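Local coordinates for sialyltransferase 0160 (Photobacterium damselae, PDB 4R84), which probably transfers sialic acid from CMP-Neu5Ac to the 6-hydroxyl of terminal galactosides, as a GT-B glycosyltransferase with Rossmann-like domains, at residues Q346-Y351 against T439-D444; S352-P357 against D399-F404. All blocks are in the same frame, centred on the assembly; numbering follows the deposited sequence.

Contact 1: residues Q346-Y351 against T439-D444. With CA (calcium ion), chain F.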
ATOM      1  N   GLN A 346     -18.391   3.929 -15.137  1.00 25.59           N
ATOM      2  CA  GLN A 346     -18.760   3.161 -16.323  1.00 26.64           C
ATOM      3  C   GLN A 346     -18.997   1.689 -15.986  1.00 19.04           C
ATOM      4  O   GLN A 346     -19.960   1.100 -16.459  1.00 22.52           O
ATOM      5  CB  GLN A 346     -17.694   3.285 -17.411  1.00 23.58           C
ATOM      6  CG  GLN A 346     -18.050   2.557 -18.688  1.00 31.63           C
ATOM      7  CD  GLN A 346     -16.975   2.688 -19.743  1.00 31.57           C
ATOM      8  OE1 GLN A 346     -15.785   2.667 -19.438  1.00 50.43           O
ATOM      9  NE2 GLN A 346     -17.391   2.864 -20.986  1.00 41.55           N
ATOM     10  N   LEU A 347     -18.134   1.091 -15.172  1.00 19.35           N
ATOM     11  CA  LEU A 347     -18.332  -0.316 -14.829  1.00 20.21           C
ATOM     12  C   LEU A 347     -19.604  -0.489 -14.005  1.00 22.24           C
ATOM     13  O   LEU A 347     -20.332  -1.472 -14.181  1.00 22.94           O
ATOM     14  CB  LEU A 347     -17.125  -0.885 -14.071  1.00 19.14           C
ATOM     15  CG  LEU A 347     -17.209  -2.393 -13.795  1.00 20.83           C
ATOM     16  CD1 LEU A 347     -17.417  -3.174 -15.107  1.00 18.94           C
ATOM     17  CD2 LEU A 347     -15.979  -2.912 -13.063  1.00 20.30           C
ATOM     18  N   GLN A 348     -19.882   0.474 -13.122  1.00 21.72           N
ATOM     19  CA  GLN A 348     -21.126   0.456 -12.351  1.00 21.70           C
ATOM     20  C   GLN A 348     -22.320   0.442 -13.297  1.00 28.64           C
ATOM     21  O   GLN A 348     -23.285  -0.307 -13.100  1.00 28.09           O
ATOM     22  CB  GLN A 348     -21.232   1.668 -11.416  1.00 26.97           C
ATOM     23  CG  GLN A 348     -20.371   1.587 -10.164  1.00 40.64           C
ATOM     24  CD  GLN A 348     -20.450   2.846  -9.302  1.00 55.08           C
ATOM     25  OE1 GLN A 348     -20.396   3.971  -9.810  1.00 54.60           O
ATOM     26  NE2 GLN A 348     -20.568   2.656  -7.991  1.00 52.64           N
ATOM     27  N   GLN A 349     -22.246   1.286 -14.321  1.00 20.79           N
ATOM     28  CA  GLN A 349     -23.320   1.379 -15.308  1.00 26.86           C
ATOM     29  C   GLN A 349     -23.433   0.076 -16.081  1.00 25.87           C
ATOM     30  O   GLN A 349     -24.540  -0.397 -16.354  1.00 25.81           O
ATOM     31  CB  GLN A 349     -23.083   2.564 -16.248  1.00 29.56           C
ATOM     32  CG  GLN A 349     -23.286   3.931 -15.554  1.00 43.51           C
ATOM     33  CD  GLN A 349     -22.842   5.124 -16.399  1.00 51.18           C
ATOM     34  OE1 GLN A 349     -22.401   4.966 -17.537  1.00 56.59           O
ATOM     35  NE2 GLN A 349     -22.947   6.326 -15.831  1.00 46.18           N
ATOM     36  N   GLN A 350     -22.291  -0.511 -16.426  1.00 23.79           N
ATOM     37  CA  GLN A 350     -22.287  -1.767 -17.188  1.00 26.04           C
ATOM     38  C   GLN A 350     -22.821  -2.948 -16.372  1.00 24.46           C
ATOM     39  O   GLN A 350     -23.549  -3.806 -16.904  1.00 23.50           O
ATOM     40  CB  GLN A 350     -20.873  -2.073 -17.703  1.00 26.25           C
ATOM     41  CG  GLN A 350     -20.413  -1.088 -18.772  1.00 25.36           C
ATOM     42  CD  GLN A 350     -18.935  -1.178 -19.085  1.00 25.32           C
ATOM     43  OE1 GLN A 350     -18.115  -1.493 -18.220  1.00 27.16           O
ATOM     44  NE2 GLN A 350     -18.585  -0.919 -20.340  1.00 23.31           N
ATOM     45  N   TYR A 351     -22.483  -2.981 -15.085  1.00 22.80           N
ATOM     46  CA  TYR A 351     -23.012  -3.991 -14.165  1.00 24.16           C
ATOM     47  C   TYR A 351     -24.544  -3.927 -14.180  1.00 27.65           C
ATOM     48  O   TYR A 351     -25.220  -4.945 -14.044  1.00 24.62           O
ATOM     49  CB  TYR A 351     -22.476  -3.773 -12.736  1.00 22.06           C
ATOM     50  CG  TYR A 351     -21.101  -4.352 -12.403  1.00 22.26           C
ATOM     51  CD1 TYR A 351     -20.486  -5.295 -13.211  1.00 20.11           C
ATOM     52  CD2 TYR A 351     -20.414  -3.922 -11.267  1.00 22.46           C
ATOM     53  CE1 TYR A 351     -19.227  -5.811 -12.886  1.00 25.84           C
ATOM     54  CE2 TYR A 351     -19.159  -4.423 -10.941  1.00 22.99           C
ATOM     55  CZ  TYR A 351     -18.572  -5.363 -11.752  1.00 22.02           C
ATOM     56  OH  TYR A 351     -17.338  -5.857 -11.411  1.00 22.96           O
ATOM     57  N   THR A 439     -11.749  -0.807  -4.684  1.00 21.21           N
ATOM     58  CA  THR A 439     -12.763   0.213  -4.923  1.00 21.19           C
ATOM     59  C   THR A 439     -14.174  -0.333  -4.750  1.00 20.48           C
ATOM     60  O   THR A 439     -15.156   0.318  -5.146  1.00 21.81           O
ATOM     61  CB  THR A 439     -12.625   0.813  -6.339  1.00 23.41           C
ATOM     62  OG1 THR A 439     -12.737  -0.239  -7.314  1.00 22.25           O
ATOM     63  CG2 THR A 439     -11.273   1.510  -6.507  1.00 19.62           C
ATOM     64  N   ASP A 440     -14.255  -1.515  -4.138  1.00 23.55           N
ATOM     65  CA  ASP A 440     -15.517  -2.195  -3.845  1.00 28.93           C
ATOM     66  C   ASP A 440     -16.298  -2.452  -5.120  1.00 23.54           C
ATOM     67  O   ASP A 440     -17.518  -2.303  -5.153  1.00 26.11           O
ATOM     68  CB  ASP A 440     -16.356  -1.382  -2.852  1.00 33.82           C
ATOM     69  CG  ASP A 440     -17.410  -2.223  -2.153  1.00 54.46           C
ATOM     70  OD1 ASP A 440     -17.300  -3.469  -2.186  1.00 59.39           O
ATOM     71  OD2 ASP A 440     -18.343  -1.639  -1.564  1.00 51.12           O
ATOM     72  N   MET A 441     -15.592  -2.859  -6.173  1.00 22.36           N
ATOM     73  CA  MET A 441     -16.231  -3.079  -7.471  1.00 21.60           C
ATOM     74  C   MET A 441     -16.116  -4.532  -7.936  1.00 21.42           C
ATOM     75  O   MET A 441     -16.187  -4.826  -9.133  1.00 23.32           O
ATOM     76  CB  MET A 441     -15.637  -2.150  -8.531  1.00 23.55           C
ATOM     77  CG  MET A 441     -16.118  -0.691  -8.421  1.00 24.06           C
ATOM     78  SD  MET A 441     -17.912  -0.575  -8.671  1.00 23.99           S
ATOM     79  CE  MET A 441     -18.006  -0.994 -10.410  1.00 26.70           C
ATOM     80  N   LEU A 442     -15.946  -5.447  -6.993  1.00 19.70           N
ATOM     81  CA  LEU A 442     -15.980  -6.861  -7.358  1.00 20.38           C
ATOM     82  C   LEU A 442     -17.375  -7.236  -7.831  1.00 22.57           C
ATOM     83  O   LEU A 442     -18.372  -6.688  -7.348  1.00 23.52           O
ATOM     84  CB  LEU A 442     -15.560  -7.743  -6.188  1.00 20.56           C
ATOM     85  CG  LEU A 442     -14.060  -7.695  -5.890  1.00 27.73           C
ATOM     86  CD1 LEU A 442     -13.778  -8.421  -4.606  1.00 27.22           C
ATOM     87  CD2 LEU A 442     -13.245  -8.295  -7.036  1.00 26.52           C
ATOM     88  N   PRO A 443     -17.452  -8.183  -8.772  1.00 18.15           N
ATOM     89  CA  PRO A 443     -18.750  -8.618  -9.287  1.00 22.95           C
ATOM     90  C   PRO A 443     -19.385  -9.646  -8.371  1.00 23.16           C
ATOM     91  O   PRO A 443     -18.917  -9.838  -7.249  1.00 21.18           O
ATOM     92  CB  PRO A 443     -18.385  -9.243 -10.627  1.00 24.38           C
ATOM     93  CG  PRO A 443     -17.072  -9.917 -10.328  1.00 21.56           C
ATOM     94  CD  PRO A 443     -16.343  -8.890  -9.444  1.00 17.85           C
ATOM     95  N   ASP A 444     -20.443 -10.296  -8.845  1.00 24.27           N
ATOM     96  CA  ASP A 444     -21.084 -11.339  -8.066  1.00 23.90           C
ATOM     97  C   ASP A 444     -20.250 -12.613  -8.037  1.00 24.01           C
ATOM     98  O   ASP A 444     -20.209 -13.314  -7.027  1.00 22.69           O
ATOM     99  CB  ASP A 444     -22.482 -11.610  -8.609  1.00 24.34           C
ATOM    100  CG  ASP A 444     -23.385 -10.414  -8.461  1.00 28.39           C
ATOM    101  OD1 ASP A 444     -23.843 -10.184  -7.330  1.00 35.17           O
ATOM    102  OD2 ASP A 444     -23.627  -9.697  -9.457  1.00 26.38           O
TER
HETATM  103 CA    CA F 502     -25.938  -7.235 -14.634  1.00 27.79          CA
HETATM  104  O   HOH W   1     -24.979  -6.119 -16.781  1.00 23.19           O
HETATM  105  O   HOH W   2     -26.511  -6.741 -12.431  1.00 28.09           O
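The methyl end of M441 lies against L347, Q348 and Y351, one side of helix 344-353, in a Rossmann-like domain of this GT-B enzyme. The M441 loop runs from helix 434-438 to strand 445-447, an outer strand of the four-stranded parallel sheet. The M441 side chain bends at both chi2 and chi3, which brings CE to the helix. There CE sits 3.7 Å from L347 CG and 3.7 Å from Y351 CE2, so one methyl group fills the angle between an aliphatic side chain and a tyrosine ring. L347 CG in turn lies over one face of that ring, offset toward its rim. P443 closes the far end, its CB 4.0 Å from Y351 CZ on an oblique approach. L436 of helix 434-438 touches both L347 and M441, so the tight part of the contact continues into the domain.

Q348 marks the loose side. Its aliphatic CG packs 3.5 Å from M441 CE, but beyond CG the chain is extended and carries the amide away from the helix, on the exposed side. Near the other end of the segment the helix backbone turns to the calcium ion and water: the carbonyl Y351 O binds calcium at 2.5 Å, and Q350 O accepts a hydrogen bond from a water that is also on the metal. At the ring's edge, Y351 OH donates to M441 O at 2.8 Å, with a C=O...donor angle of 156° and the hydroxyl tilted 23° from the carbonyl plane.

Contact 2: residues S352-P357 against D399-F404. With CA (calcium ion), chain F.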
ATOM      1  N   SER A 352     -25.097  -2.724 -14.329  1.00 26.10           N
ATOM      2  CA  SER A 352     -26.553  -2.556 -14.294  1.00 27.60           C
ATOM      3  C   SER A 352     -27.246  -2.570 -15.660  1.00 24.84           C
ATOM      4  O   SER A 352     -28.473  -2.489 -15.720  1.00 29.86           O
ATOM      5  CB  SER A 352     -26.912  -1.256 -13.569  1.00 37.18           C
ATOM      6  OG  SER A 352     -26.664  -1.373 -12.180  1.00 41.64           O
ATOM      7  N   GLN A 353     -26.486  -2.696 -16.748  1.00 35.67           N
ATOM      8  CA  GLN A 353     -27.071  -2.770 -18.098  1.00 32.33           C
ATOM      9  C   GLN A 353     -28.135  -3.869 -18.217  1.00 33.24           C
ATOM     10  O   GLN A 353     -29.180  -3.674 -18.836  1.00 32.82           O
ATOM     11  CB  GLN A 353     -25.989  -3.017 -19.151  1.00 38.69           C
ATOM     12  CG  GLN A 353     -25.249  -1.772 -19.604  1.00 39.01           C
ATOM     13  CD  GLN A 353     -24.246  -2.076 -20.698  1.00 39.26           C
ATOM     14  OE1 GLN A 353     -24.292  -3.141 -21.314  1.00 35.45           O
ATOM     15  NE2 GLN A 353     -23.318  -1.153 -20.927  1.00 38.39           N
ATOM     16  N   SER A 354     -27.826  -5.032 -17.652  1.00 30.99           N
ATOM     17  CA  SER A 354     -28.733  -6.181 -17.609  1.00 32.59           C
ATOM     18  C   SER A 354     -29.008  -6.548 -16.147  1.00 32.46           C
ATOM     19  O   SER A 354     -28.135  -6.418 -15.303  1.00 26.86           O
ATOM     20  CB  SER A 354     -28.131  -7.366 -18.367  1.00 32.38           C
ATOM     21  OG  SER A 354     -28.766  -8.593 -18.028  1.00 34.99           O
ATOM     22  N   PRO A 355     -30.227  -7.010 -15.834  1.00 34.92           N
ATOM     23  CA  PRO A 355     -30.520  -7.271 -14.419  1.00 31.53           C
ATOM     24  C   PRO A 355     -29.871  -8.558 -13.880  1.00 29.72           C
ATOM     25  O   PRO A 355     -29.938  -8.806 -12.677  1.00 36.56           O
ATOM     26  CB  PRO A 355     -32.045  -7.374 -14.400  1.00 29.34           C
ATOM     27  CG  PRO A 355     -32.380  -7.890 -15.761  1.00 36.08           C
ATOM     28  CD  PRO A 355     -31.400  -7.228 -16.694  1.00 32.63           C
ATOM     29  N   LEU A 356     -29.234  -9.345 -14.741  1.00 28.26           N
ATOM     30  CA  LEU A 356     -28.523 -10.534 -14.273  1.00 27.65           C
ATOM     31  C   LEU A 356     -27.340 -10.197 -13.372  1.00 30.85           C
ATOM     32  O   LEU A 356     -26.739  -9.142 -13.510  1.00 29.72           O
ATOM     33  CB  LEU A 356     -28.012 -11.375 -15.445  1.00 26.89           C
ATOM     34  CG  LEU A 356     -29.059 -12.129 -16.266  1.00 28.52           C
ATOM     35  CD1 LEU A 356     -28.353 -12.979 -17.329  1.00 35.72           C
ATOM     36  CD2 LEU A 356     -29.899 -12.984 -15.341  1.00 37.25           C
ATOM     37  N   PRO A 357     -27.005 -11.107 -12.442  1.00 28.62           N
ATOM     38  CA  PRO A 357     -25.775 -10.947 -11.666  1.00 26.43           C
ATOM     39  C   PRO A 357     -24.575 -11.011 -12.589  1.00 25.76           C
ATOM     40  O   PRO A 357     -24.664 -11.508 -13.717  1.00 24.43           O
ATOM     41  CB  PRO A 357     -25.798 -12.130 -10.697  1.00 25.95           C
ATOM     42  CG  PRO A 357     -26.693 -13.151 -11.365  1.00 27.56           C
ATOM     43  CD  PRO A 357     -27.726 -12.352 -12.098  1.00 28.35           C
ATOM     44  N   ASP A 399     -27.468 -18.135 -14.374  1.00 31.18           N
ATOM     45  CA  ASP A 399     -27.193 -17.247 -15.503  1.00 28.73           C
ATOM     46  C   ASP A 399     -26.551 -15.954 -15.036  1.00 29.94           C
ATOM     47  O   ASP A 399     -27.080 -15.294 -14.147  1.00 26.92           O
ATOM     48  CB  ASP A 399     -28.477 -16.952 -16.283  1.00 27.71           C
ATOM     49  CG  ASP A 399     -29.096 -18.203 -16.868  1.00 45.20           C
ATOM     50  OD1 ASP A 399     -28.328 -19.074 -17.338  1.00 46.92           O
ATOM     51  OD2 ASP A 399     -30.342 -18.322 -16.840  1.00 56.30           O
ATOM     52  N   TYR A 400     -25.415 -15.601 -15.643  1.00 26.19           N
ATOM     53  CA  TYR A 400     -24.736 -14.337 -15.351  1.00 25.17           C
ATOM     54  C   TYR A 400     -24.545 -13.499 -16.614  1.00 27.41           C
ATOM     55  O   TYR A 400     -24.428 -14.036 -17.720  1.00 28.28           O
ATOM     56  CB  TYR A 400     -23.354 -14.596 -14.755  1.00 23.15           C
ATOM     57  CG  TYR A 400     -23.315 -15.189 -13.370  1.00 21.57           C
ATOM     58  CD1 TYR A 400     -23.368 -16.571 -13.196  1.00 21.68           C
ATOM     59  CD2 TYR A 400     -23.161 -14.388 -12.244  1.00 24.81           C
ATOM     60  CE1 TYR A 400     -23.299 -17.140 -11.936  1.00 22.19           C
ATOM     61  CE2 TYR A 400     -23.105 -14.946 -10.971  1.00 24.64           C
ATOM     62  CZ  TYR A 400     -23.165 -16.321 -10.827  1.00 27.43           C
ATOM     63  OH  TYR A 400     -23.099 -16.888  -9.572  1.00 26.67           O
ATOM     64  N   ASP A 401     -24.478 -12.184 -16.444  1.00 24.16           N
ATOM     65  CA  ASP A 401     -23.919 -11.323 -17.477  1.00 24.08           C
ATOM     66  C   ASP A 401     -22.405 -11.507 -17.527  1.00 24.70           C
ATOM     67  O   ASP A 401     -21.746 -11.534 -16.477  1.00 22.94           O
ATOM     68  CB  ASP A 401     -24.252  -9.856 -17.212  1.00 26.34           C
ATOM     69  CG  ASP A 401     -25.727  -9.573 -17.283  1.00 32.28           C
ATOM     70  OD1 ASP A 401     -26.412 -10.181 -18.145  1.00 27.72           O
ATOM     71  OD2 ASP A 401     -26.197  -8.721 -16.499  1.00 24.42           O
ATOM     72  N   LEU A 402     -21.856 -11.625 -18.734  1.00 22.76           N
ATOM     73  CA  LEU A 402     -20.429 -11.893 -18.916  1.00 26.77           C
ATOM     74  C   LEU A 402     -19.596 -10.625 -19.049  1.00 23.01           C
ATOM     75  O   LEU A 402     -19.925  -9.708 -19.804  1.00 24.16           O
ATOM     76  CB  LEU A 402     -20.159 -12.799 -20.127  1.00 31.11           C
ATOM     77  CG  LEU A 402     -20.501 -14.302 -20.084  1.00 35.94           C
ATOM     78  CD1 LEU A 402     -21.858 -14.631 -19.492  1.00 48.07           C
ATOM     79  CD2 LEU A 402     -20.357 -14.890 -21.481  1.00 45.31           C
ATOM     80  N   PHE A 403     -18.524 -10.605 -18.269  1.00 19.49           N
ATOM     81  CA  PHE A 403     -17.507  -9.564 -18.291  1.00 18.76           C
ATOM     82  C   PHE A 403     -16.149 -10.236 -18.437  1.00 23.08           C
ATOM     83  O   PHE A 403     -15.936 -11.345 -17.936  1.00 23.44           O
ATOM     84  CB  PHE A 403     -17.543  -8.728 -17.013  1.00 21.09           C
ATOM     85  CG  PHE A 403     -18.763  -7.862 -16.885  1.00 22.45           C
ATOM     86  CD1 PHE A 403     -19.986  -8.397 -16.491  1.00 25.96           C
ATOM     87  CD2 PHE A 403     -18.680  -6.501 -17.138  1.00 18.95           C
ATOM     88  CE1 PHE A 403     -21.109  -7.588 -16.372  1.00 24.54           C
ATOM     89  CE2 PHE A 403     -19.799  -5.692 -17.023  1.00 24.29           C
ATOM     90  CZ  PHE A 403     -21.011  -6.234 -16.645  1.00 25.31           C
ATOM     91  N   PHE A 404     -15.232  -9.562 -19.114  1.00 18.45           N
ATOM     92  CA  PHE A 404     -13.910 -10.109 -19.358  1.00 19.81           C
ATOM     93  C   PHE A 404     -12.850  -9.206 -18.779  1.00 20.33           C
ATOM     94  O   PHE A 404     -12.799  -8.021 -19.104  1.00 26.03           O
ATOM     95  CB  PHE A 404     -13.680 -10.282 -20.869  1.00 20.63           C
ATOM     96  CG  PHE A 404     -12.303 -10.775 -21.231  1.00 20.18           C
ATOM     97  CD1 PHE A 404     -11.813 -11.955 -20.697  1.00 23.32           C
ATOM     98  CD2 PHE A 404     -11.530 -10.100 -22.173  1.00 21.22           C
ATOM     99  CE1 PHE A 404     -10.555 -12.430 -21.046  1.00 23.78           C
ATOM    100  CE2 PHE A 404     -10.272 -10.568 -22.535  1.00 20.06           C
ATOM    101  CZ  PHE A 404      -9.773 -11.738 -21.973  1.00 18.73           C
TER
HETATM  102 CA    CA F 502     -25.938  -7.235 -14.634  1.00 27.79          CA
HETATM  103  O   HOH W   1     -24.979  -6.119 -16.781  1.00 23.19           O
HETATM  104  O   HOH W   2     -26.511  -6.741 -12.431  1.00 28.09           O
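S354 and D401 meet through their first torsions: chi1 of 163° sets S354 OG opposite its own backbone N, and chi1 of -64° puts the D401 carboxylate beside its backbone N, pointing into the loop that follows helix 344-353. S354 OG donates to D401 OD1 at 2.8 Å, and OD1 receives the bond on its syn lone pair, the side facing OD2. That other oxygen, OD2, binds calcium at 2.4 Å, so one carboxylate divides its work between a hydroxyl and a metal. The hydroxyl is also approached by L356 N, in a weak hydrogen bond that ties the turn together.

The loop supplies two main-chain ligands, S354 O and L356 O, each 2.4 Å from the ion. Y351 O, N358 OD1 and two waters bring the coordination number to seven. Beyond the metal, P357 O accepts a hydrogen bond from D401 N at 2.8 Å, just ahead of the parallel pairing of strands 358-362 and 401-405. The P357 ring packs across Y400 at about a right angle, with CB 3.8 Å from CD2, and L356 lays its methyl groups along D399 and Y400.

D401 is the only acidic residue in an all-oxygen site whose other ligands are neutral, an arrangement suited to a hard ion such as calcium; the ion probably offsets the carboxylate charge and draws loop and strand together.

Contact 2 is nested inside the chain loop closed by contact 1, and their centres are about 10 Å apart. Helix 344-353 and the calcium ion join them: contact 1 contributes Y351 O, contact 2 contributes S354, L356 and D401, and the same two waters serve both. They also touch directly. The F403 and Y351 rings meet edge-to-face, with F403 CZ 3.6 Å from Y351 CD1, and D444 OD2 comes within 3.3 Å of P357 CA and accepts a hydrogen bond from N358 N. The side chain of L442, in contact 1, is about 11 Å from the bound CMP-3-fluoro-Neu5Ac. The ion's ligands are all protein atoms and waters, none from the analogue, consistent with a structural role.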